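Local atomic coordinates of uncharacterized protein (PDB entry 3NO2), a protein that is of unknown function but folds as a six-bladed beta-propeller, related in sequence to the Mal s 1 allergenic protein family. Residues A[84-92]-A[102-111]; A[238-246]-A[258-268]. One frame throughout, in Å; residues are numbered along the deposited sequence.

Interaction 1. Residues A[84-92]-A[102-111]; sequences ILPDGNALV and LEVNMKGEVL
Ala90 and Val104 face each other as an antiparallel hydrogen-bonded pair. Ala90 N donates a hydrogen bond to Val104 O at 2.9 Å, and Val104 N returns one to Ala90 O. Val92 and Leu102 repeat the exchange with straighter bonds, 174° at the proton from Leu102 N to Val92 O. Between them, Leu91 and Glu103 form a non-hydrogen-bonded pair. The face with Ala90, Val92, Leu102 and Val104 is apolar and closely packed: Val92 CG2 lies on Leu102 CB at 3.9 Å and also meets Val104 CG2. On the other face, the Leu85 and Glu103 side chains cross at about a right angle, with Leu85 CD1 3.9 Å from Glu103 CD. Glu103 CG stands anti to its carbonyl carbon (chi1 -64°), and the extended chain beyond it carries the carboxylate there.

The turn end is wetter. One water bridges Asp87 OD2, Asn89 ND2 and Glu103 OE1. The Leu111 CD1 methyl lies over one face of the Asn89 amide, 3.3 Å from Asn89 CG. Asp87 OD1 closes an Asx turn onto Asn89 N. Glu103 OE2 also meets Lys132 in a salt bridge and Tyr138 in a hydrogen bond. The hairpin supplies the two inner strands of a four-stranded blade, between strands 78-84 and 110-116. Strands 57-61 and 67-72 of the preceding sheet pack against its Val92, Leu102 and Val104 face.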
loop_
_atom_site.group_PDB
_atom_site.type_symbol
_atom_site.label_atom_id
_atom_site.label_comp_id
_atom_site.label_asym_id
_atom_site.label_seq_id
_atom_site.Cartn_x
_atom_site.Cartn_y
_atom_site.Cartn_z
ATOM N N ILE A 84 9.792 2.173 0.735
ATOM C CA ILE A 84 11.071 2.628 1.264
ATOM C C ILE A 84 11.002 2.581 2.777
ATOM O O ILE A 84 10.089 3.176 3.397
ATOM C CB ILE A 84 11.401 4.023 0.749
ATOM C CG1 ILE A 84 11.485 4.041 -0.779
ATOM C CG2 ILE A 84 12.693 4.548 1.435
ATOM C CD1 ILE A 84 12.624 3.225 -1.412
ATOM N N LEU A 85 11.923 1.833 3.371
ATOM C CA LEU A 85 11.993 1.684 4.799
ATOM C C LEU A 85 12.592 2.956 5.444
ATOM O O LEU A 85 13.222 3.765 4.768
ATOM C CB LEU A 85 12.908 0.512 5.131
ATOM C CG LEU A 85 12.412 -0.858 4.675
ATOM C CD1 LEU A 85 13.498 -1.885 4.891
ATOM C CD2 LEU A 85 11.096 -1.234 5.397
ATOM N N PRO A 86 12.352 3.135 6.735
ATOM C CA PRO A 86 13.000 4.273 7.440
ATOM C C PRO A 86 14.507 4.370 7.269
ATOM O O PRO A 86 15.025 5.503 7.274
ATOM C CB PRO A 86 12.622 4.030 8.900
ATOM C CG PRO A 86 11.306 3.269 8.820
ATOM C CD PRO A 86 11.391 2.408 7.566
ATOM N N ASP A 87 15.188 3.248 7.093
ATOM C CA ASP A 87 16.635 3.248 6.842
ATOM C C ASP A 87 17.057 3.649 5.404
ATOM O O ASP A 87 18.277 3.702 5.113
ATOM C CB ASP A 87 17.262 1.940 7.297
ATOM C CG ASP A 87 16.881 0.737 6.424
ATOM O OD1 ASP A 87 16.271 0.916 5.353
ATOM O OD2 ASP A 87 17.255 -0.384 6.838
ATOM N N GLY A 88 16.082 3.918 4.521
ATOM C CA GLY A 88 16.323 4.327 3.172
ATOM C C GLY A 88 16.428 3.193 2.141
ATOM O O GLY A 88 16.402 3.451 0.942
ATOM N N ASN A 89 16.502 1.960 2.620
ATOM C CA ASN A 89 16.512 0.832 1.702
ATOM C C ASN A 89 15.102 0.507 1.221
ATOM O O ASN A 89 14.126 0.883 1.862
ATOM C CB ASN A 89 17.168 -0.377 2.363
ATOM C CG ASN A 89 18.644 -0.135 2.639
ATOM O OD1 ASN A 89 19.343 0.392 1.777
ATOM N ND2 ASN A 89 19.091 -0.551 3.813
ATOM N N ALA A 90 14.997 -0.171 0.097
ATOM C CA ALA A 90 13.705 -0.629 -0.414
ATOM C C ALA A 90 13.347 -1.982 0.135
ATOM O O ALA A 90 14.239 -2.807 0.417
ATOM C CB ALA A 90 13.738 -0.730 -1.952
ATOM N N LEU A 91 12.052 -2.205 0.323
ATOM C CA LEU A 91 11.489 -3.500 0.688
ATOM C C LEU A 91 10.548 -3.829 -0.472
ATOM O O LEU A 91 9.646 -3.029 -0.828
ATOM C CB LEU A 91 10.699 -3.435 2.002
ATOM C CG LEU A 91 10.074 -4.739 2.529
ATOM C CD1 LEU A 91 11.114 -5.657 3.164
ATOM C CD2 LEU A 91 8.959 -4.466 3.546
ATOM N N VAL A 92 10.750 -4.991 -1.096
ATOM C CA VAL A 92 9.829 -5.500 -2.113
ATOM C C VAL A 92 9.439 -6.917 -1.767
ATOM O O VAL A 92 10.142 -7.603 -1.024
ATOM C CB VAL A 92 10.411 -5.415 -3.515
ATOM C CG1 VAL A 92 10.771 -3.953 -3.905
ATOM C CG2 VAL A 92 11.620 -6.368 -3.709
ATOM N N LEU A 102 12.387 -9.224 -0.173
ATOM C CA LEU A 102 13.764 -8.756 -0.398
ATOM C C LEU A 102 13.896 -7.346 0.122
ATOM O O LEU A 102 13.027 -6.488 -0.107
ATOM C CB LEU A 102 14.095 -8.752 -1.884
ATOM C CG LEU A 102 13.943 -10.062 -2.656
ATOM C CD1 LEU A 102 14.128 -9.773 -4.175
ATOM C CD2 LEU A 102 14.955 -11.155 -2.128
ATOM N N GLU A 103 15.007 -7.072 0.805
ATOM C CA GLU A 103 15.441 -5.694 1.050
ATOM C C GLU A 103 16.531 -5.403 0.048
ATOM O O GLU A 103 17.385 -6.258 -0.212
ATOM C CB GLU A 103 15.904 -5.505 2.504
ATOM C CG GLU A 103 14.760 -5.714 3.457
ATOM C CD GLU A 103 15.052 -5.462 4.899
ATOM O OE1 GLU A 103 16.078 -4.807 5.200
ATOM O OE2 GLU A 103 14.239 -5.877 5.758
ATOM N N VAL A 104 16.510 -4.223 -0.535
ATOM C CA VAL A 104 17.300 -3.919 -1.732
ATOM C C VAL A 104 17.876 -2.516 -1.569
ATOM O O VAL A 104 17.202 -1.611 -1.062
ATOM C CB VAL A 104 16.426 -3.956 -3.009
ATOM C CG1 VAL A 104 17.209 -3.690 -4.287
ATOM C CG2 VAL A 104 15.685 -5.338 -3.087
ATOM N N ASN A 105 19.136 -2.309 -1.933
ATOM C CA ASN A 105 19.708 -0.973 -1.867
ATOM C C ASN A 105 19.384 -0.177 -3.112
ATOM O O ASN A 105 18.737 -0.695 -4.042
ATOM C CB ASN A 105 21.229 -1.016 -1.527
ATOM C CG ASN A 105 22.061 -1.590 -2.600
ATOM O OD1 ASN A 105 21.668 -1.768 -3.764
ATOM N ND2 ASN A 105 23.324 -1.951 -2.207
HETATM N N MSE A 106 19.882 1.060 -3.196
HETATM C CA MSE A 106 19.568 1.935 -4.332
HETATM C C MSE A 106 20.199 1.508 -5.631
HETATM O O MSE A 106 19.814 1.971 -6.711
HETATM C CB MSE A 106 19.961 3.379 -4.032
HETATM C CG MSE A 106 19.166 3.992 -2.908
HETATM SE SE MSE A 106 17.223 3.934 -3.133
HETATM C CE MSE A 106 16.746 2.318 -2.073
ATOM N N LYS A 107 21.182 0.632 -5.535
ATOM C CA LYS A 107 21.809 0.010 -6.718
ATOM C C LYS A 107 21.085 -1.229 -7.226
ATOM O O LYS A 107 21.509 -1.837 -8.206
ATOM C CB LYS A 107 23.266 -0.350 -6.393
ATOM C CG LYS A 107 24.179 0.854 -6.320
ATOM C CD LYS A 107 25.635 0.487 -6.014
ATOM C CE LYS A 107 26.502 1.754 -6.076
ATOM N NZ LYS A 107 27.902 1.596 -5.556
ATOM N N GLY A 108 20.030 -1.656 -6.538
ATOM C CA GLY A 108 19.333 -2.880 -6.875
ATOM C C GLY A 108 19.947 -4.175 -6.365
ATOM O O GLY A 108 19.545 -5.251 -6.804
ATOM N N GLU A 109 20.880 -4.079 -5.426
ATOM C CA GLU A 109 21.494 -5.265 -4.841
ATOM C C GLU A 109 20.663 -5.745 -3.671
ATOM O O GLU A 109 20.197 -4.940 -2.873
ATOM C CB GLU A 109 22.884 -4.945 -4.317
ATOM C CG GLU A 109 23.838 -4.512 -5.432
ATOM C CD GLU A 109 25.166 -4.007 -4.919
ATOM O OE1 GLU A 109 25.302 -3.428 -3.816
ATOM O OE2 GLU A 109 26.128 -4.204 -5.673
ATOM N N VAL A 110 20.571 -7.064 -3.516
ATOM C CA VAL A 110 19.827 -7.668 -2.452
ATOM C C VAL A 110 20.577 -7.608 -1.140
ATOM O O VAL A 110 21.718 -8.130 -1.023
ATOM C CB VAL A 110 19.436 -9.111 -2.787
ATOM C CG1 VAL A 110 18.785 -9.801 -1.596
ATOM C CG2 VAL A 110 18.547 -9.119 -4.037
ATOM N N LEU A 111 19.995 -6.999 -0.130
ATOM C CA LEU A 111 20.533 -6.864 1.223
ATOM C C LEU A 111 20.064 -7.955 2.159
ATOM O O LEU A 111 20.754 -8.276 3.155
ATOM C CB LEU A 111 20.118 -5.521 1.836
ATOM C CG LEU A 111 20.527 -4.274 1.070
ATOM C CD1 LEU A 111 19.971 -3.039 1.781
ATOM C CD2 LEU A 111 22.023 -4.224 0.903
HETATM O O HOH W 1 17.523 -2.573 5.117
HETATM O O HOH W 2 19.756 1.990 -0.122
#

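Interaction 2. Residues A[238-246]-A[258-268]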
loop_
_atom_site.group_PDB
_atom_site.type_symbol
_atom_site.label_atom_id
_atom_site.label_comp_id
_atom_site.label_asym_id
_atom_site.label_seq_id
_atom_site.Cartn_x
_atom_site.Cartn_y
_atom_site.Cartn_z
ATOM N N ALA A 238 -20.258 2.005 -7.406
ATOM C CA ALA A 238 -19.415 3.158 -7.148
ATOM C C ALA A 238 -19.359 4.128 -8.339
ATOM O O ALA A 238 -19.380 5.370 -8.170
ATOM C CB ALA A 238 -17.992 2.694 -6.761
ATOM N N GLY A 239 -19.315 3.567 -9.540
ATOM C CA GLY A 239 -19.279 4.373 -10.762
ATOM C C GLY A 239 -20.525 5.200 -11.034
ATOM O O GLY A 239 -20.476 6.144 -11.815
ATOM N N LYS A 240 -21.633 4.848 -10.402
ATOM C CA LYS A 240 -22.890 5.569 -10.577
ATOM C C LYS A 240 -22.936 6.839 -9.720
ATOM O O LYS A 240 -23.833 7.693 -9.911
ATOM C CB LYS A 240 -24.061 4.660 -10.203
ATOM C CG LYS A 240 -24.097 3.385 -11.051
ATOM C CD LYS A 240 -25.318 2.546 -10.725
ATOM C CE LYS A 240 -25.408 1.350 -11.677
ATOM N NZ LYS A 240 -26.438 0.362 -11.240
ATOM N N GLY A 241 -21.995 6.942 -8.770
ATOM C CA GLY A 241 -21.916 8.085 -7.857
ATOM C C GLY A 241 -20.607 8.841 -7.988
ATOM O O GLY A 241 -19.793 8.568 -8.878
ATOM N N LYS A 242 -20.448 9.838 -7.124
ATOM C CA LYS A 242 -19.204 10.653 -7.007
ATOM C C LYS A 242 -18.605 10.394 -5.624
ATOM O O LYS A 242 -18.708 11.185 -4.671
ATOM C CB LYS A 242 -19.476 12.137 -7.255
ATOM C CG LYS A 242 -19.982 12.397 -8.677
ATOM C CD LYS A 242 -20.527 13.806 -8.815
ATOM C CE LYS A 242 -21.302 13.974 -10.130
ATOM N NZ LYS A 242 -20.392 13.803 -11.277
ATOM N N HIS A 243 -17.962 9.224 -5.552
ATOM C CA HIS A 243 -17.267 8.775 -4.366
ATOM C C HIS A 243 -15.778 9.008 -4.548
ATOM O O HIS A 243 -15.227 8.656 -5.581
ATOM C CB HIS A 243 -17.510 7.293 -4.159
ATOM C CG HIS A 243 -18.958 6.966 -4.022
ATOM N ND1 HIS A 243 -19.664 7.292 -2.897
ATOM C CD2 HIS A 243 -19.835 6.415 -4.894
ATOM C CE1 HIS A 243 -20.928 6.918 -3.060
ATOM N NE2 HIS A 243 -21.052 6.381 -4.256
ATOM N N PRO A 244 -15.145 9.688 -3.601
ATOM C CA PRO A 244 -13.748 10.048 -3.808
ATOM C C PRO A 244 -12.807 8.856 -3.920
ATOM O O PRO A 244 -12.937 7.849 -3.208
ATOM C CB PRO A 244 -13.399 10.867 -2.567
ATOM C CG PRO A 244 -14.386 10.424 -1.519
ATOM C CD PRO A 244 -15.654 10.149 -2.290
ATOM N N GLN A 245 -11.855 8.988 -4.834
ATOM C CA GLN A 245 -10.794 8.027 -4.967
ATOM C C GLN A 245 -9.832 8.039 -3.795
ATOM O O GLN A 245 -9.215 7.007 -3.444
ATOM C CB GLN A 245 -9.999 8.236 -6.244
ATOM C CG GLN A 245 -10.709 7.974 -7.558
ATOM C CD GLN A 245 -11.832 8.933 -7.865
ATOM O OE1 GLN A 245 -11.660 10.148 -7.673
ATOM N NE2 GLN A 245 -12.988 8.424 -8.319
ATOM N N LEU A 246 -9.670 9.182 -3.168
ATOM C CA LEU A 246 -8.656 9.424 -2.168
ATOM C C LEU A 246 -9.217 10.496 -1.232
ATOM O O LEU A 246 -9.761 11.493 -1.688
ATOM C CB LEU A 246 -7.354 9.895 -2.826
ATOM C CG LEU A 246 -6.265 10.339 -1.887
ATOM C CD1 LEU A 246 -5.751 9.152 -1.067
ATOM C CD2 LEU A 246 -5.094 11.032 -2.652
ATOM N N GLN A 258 -10.086 15.895 -0.699
ATOM C CA GLN A 258 -10.300 14.685 -1.449
ATOM C C GLN A 258 -10.033 14.864 -2.920
ATOM O O GLN A 258 -10.111 15.983 -3.437
ATOM C CB GLN A 258 -11.748 14.181 -1.264
ATOM C CG GLN A 258 -12.830 15.126 -1.842
ATOM C CD GLN A 258 -14.190 14.679 -1.425
ATOM O OE1 GLN A 258 -14.846 13.858 -2.106
ATOM N NE2 GLN A 258 -14.672 15.225 -0.283
ATOM N N LEU A 259 -9.756 13.741 -3.584
ATOM C CA LEU A 259 -9.825 13.616 -5.039
ATOM C C LEU A 259 -11.096 12.873 -5.380
ATOM O O LEU A 259 -11.353 11.798 -4.788
ATOM C CB LEU A 259 -8.634 12.797 -5.587
ATOM C CG LEU A 259 -7.259 13.379 -5.322
ATOM C CD1 LEU A 259 -6.187 12.478 -5.947
ATOM C CD2 LEU A 259 -7.115 14.847 -5.810
ATOM N N ASN A 260 -11.913 13.433 -6.256
ATOM C CA ASN A 260 -13.231 12.897 -6.546
ATOM C C ASN A 260 -13.569 13.206 -8.006
ATOM O O ASN A 260 -14.314 14.153 -8.320
ATOM C CB ASN A 260 -14.276 13.499 -5.585
ATOM C CG ASN A 260 -15.608 12.780 -5.632
ATOM O OD1 ASN A 260 -15.855 11.932 -6.498
ATOM N ND2 ASN A 260 -16.467 13.076 -4.667
ATOM N N ASP A 261 -13.028 12.405 -8.910
ATOM C CA ASP A 261 -13.232 12.579 -10.349
ATOM C C ASP A 261 -12.731 11.291 -11.004
ATOM O O ASP A 261 -11.551 11.084 -11.166
ATOM C CB ASP A 261 -12.510 13.801 -10.855
ATOM C CG ASP A 261 -12.883 14.134 -12.293
ATOM O OD1 ASP A 261 -13.187 13.181 -13.032
ATOM O OD2 ASP A 261 -12.824 15.319 -12.693
ATOM N N LYS A 262 -13.702 10.426 -11.316
ATOM C CA LYS A 262 -13.393 9.103 -11.819
ATOM C C LYS A 262 -12.968 9.117 -13.280
ATOM O O LYS A 262 -12.567 8.077 -13.784
ATOM C CB LYS A 262 -14.613 8.154 -11.621
ATOM C CG LYS A 262 -15.809 8.463 -12.528
ATOM C CD LYS A 262 -17.074 7.661 -12.103
ATOM C CE LYS A 262 -18.355 8.383 -12.524
ATOM N NZ LYS A 262 -18.813 9.426 -11.514
ATOM N N VAL A 263 -13.068 10.263 -13.961
ATOM C CA VAL A 263 -12.535 10.434 -15.320
ATOM C C VAL A 263 -11.101 10.946 -15.271
ATOM O O VAL A 263 -10.177 10.456 -15.946
ATOM C CB VAL A 263 -13.457 11.379 -16.146
ATOM C CG1 VAL A 263 -12.849 11.643 -17.512
ATOM C CG2 VAL A 263 -14.877 10.763 -16.297
ATOM N N LYS A 264 -10.868 11.938 -14.406
ATOM C CA LYS A 264 -9.578 12.552 -14.289
ATOM C C LYS A 264 -8.581 11.632 -13.611
ATOM O O LYS A 264 -7.416 11.661 -13.953
ATOM C CB LYS A 264 -9.728 13.854 -13.481
ATOM C CG LYS A 264 -8.555 14.765 -13.389
ATOM C CD LYS A 264 -8.951 16.040 -12.597
ATOM C CE LYS A 264 -7.828 17.016 -12.436
ATOM N NZ LYS A 264 -8.183 18.154 -11.477
ATOM N N PHE A 265 -9.022 10.905 -12.571
ATOM C CA PHE A 265 -8.147 10.061 -11.781
ATOM C C PHE A 265 -8.549 8.590 -12.003
ATOM O O PHE A 265 -9.727 8.253 -11.975
ATOM C CB PHE A 265 -8.275 10.395 -10.275
ATOM C CG PHE A 265 -8.060 11.857 -9.962
ATOM C CD1 PHE A 265 -6.831 12.458 -10.189
ATOM C CD2 PHE A 265 -9.095 12.631 -9.503
ATOM C CE1 PHE A 265 -6.657 13.820 -9.968
ATOM C CE2 PHE A 265 -8.920 13.983 -9.240
ATOM C CZ PHE A 265 -7.701 14.559 -9.465
ATOM N N GLY A 266 -7.578 7.744 -12.238
ATOM C CA GLY A 266 -7.834 6.315 -12.184
ATOM C C GLY A 266 -8.059 5.847 -10.753
ATOM O O GLY A 266 -8.016 6.621 -9.782
HETATM N N MSE A 267 -8.269 4.561 -10.611
HETATM C CA MSE A 267 -8.487 3.954 -9.322
HETATM C C MSE A 267 -7.170 3.889 -8.559
HETATM O O MSE A 267 -6.147 3.459 -9.084
HETATM C CB MSE A 267 -9.080 2.586 -9.489
HETATM C CG MSE A 267 -10.412 2.595 -10.227
HETATM SE SE MSE A 267 -11.406 0.961 -10.096
HETATM C CE MSE A 267 -10.276 -0.007 -11.203
ATOM N N ILE A 268 -7.154 4.426 -7.353
ATOM C CA ILE A 268 -5.970 4.553 -6.516
ATOM C C ILE A 268 -6.035 3.548 -5.378
ATOM O O ILE A 268 -6.998 3.486 -4.605
ATOM C CB ILE A 268 -5.875 5.980 -5.970
ATOM C CG1 ILE A 268 -5.637 6.975 -7.108
ATOM C CG2 ILE A 268 -4.734 6.076 -4.922
ATOM C CD1 ILE A 268 -5.770 8.461 -6.688
HETATM O O HOH W 3 -9.212 4.939 -5.334
HETATM O O HOH W 4 -15.695 9.827 -8.353
#
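Gln245 reaches from the loop before strand 246-249 into the curl of 258-268. Its OE1 accepts the backbone N-H of Asp261 at 2.9 Å; the bond is nearly straight, 167° at the proton, and the donor is tilted only 18° from the amide carbonyl plane. The chain bends at chi2 (67°) to bring the amide there. Gln245 NE2 lies beside Lys262 CA and donates a hydrogen bond to a water that also lies 2.8 Å from Asn260 OD1. Gln245 CG runs past Gly266 O. In the backbone, Leu259 N bonds Leu246 O, while the bond from Gln245 N to Leu259 O is weak.

Asn260 makes the next link. Its ND2 donates to Lys242 O at 2.9 Å, with the acceptor close to the Asn260 amide plane but the donor well above the Lys242 carbonyl plane. The same ND2 also bonds Gln258 OE1, and this joins the two side chains beside Pro244. Pro244 CB lies 3.4 Å from Gln258 OE1. Further out, Lys262 stretches over Gly239 O and its NZ bonds Gly241 O at 2.9 Å.

The apolar end is formed by Leu246 and Leu259, which lie side by side with CD2 and CD1 3.8 Å apart. Leu259 CD1 also sits over the centre of one face of the Phe265 ring; Lys264 CG covers the opposite face.

A second shell sets these groups. Asp261 OD1 accepts from Val263 N and Lys264 N, which shapes the turn that presents Asp261 N. Asn230 and Gln232 hold the carbonyls of Pro244 and His243, and Ile20 backs Leu259 and Phe265. Gln245 and Leu246 both face Leu259: a classic beta bulge, at the start of strand 246-249 and the end of strand 255-259, the third and fourth strands of a propeller blade.

Interactions 1 and 2 belong to different blades of one propeller. Their centres are about 32 Å apart and their nearest atoms about 16 Å, so they do not touch. They lie on opposite sides of the chain's centre, and in sequence 84-92/102-111 closes before 238-246/258-268 opens. The two differ in what holds them. Interaction 1 rests mainly on regular strand pairing, whereas interaction 2 depends largely on side chains of loops next to a bulge. Both draw on a neighbouring sheet for apolar cover. No ligand or active site is assigned here to either contact; their relation is that of the shared fold.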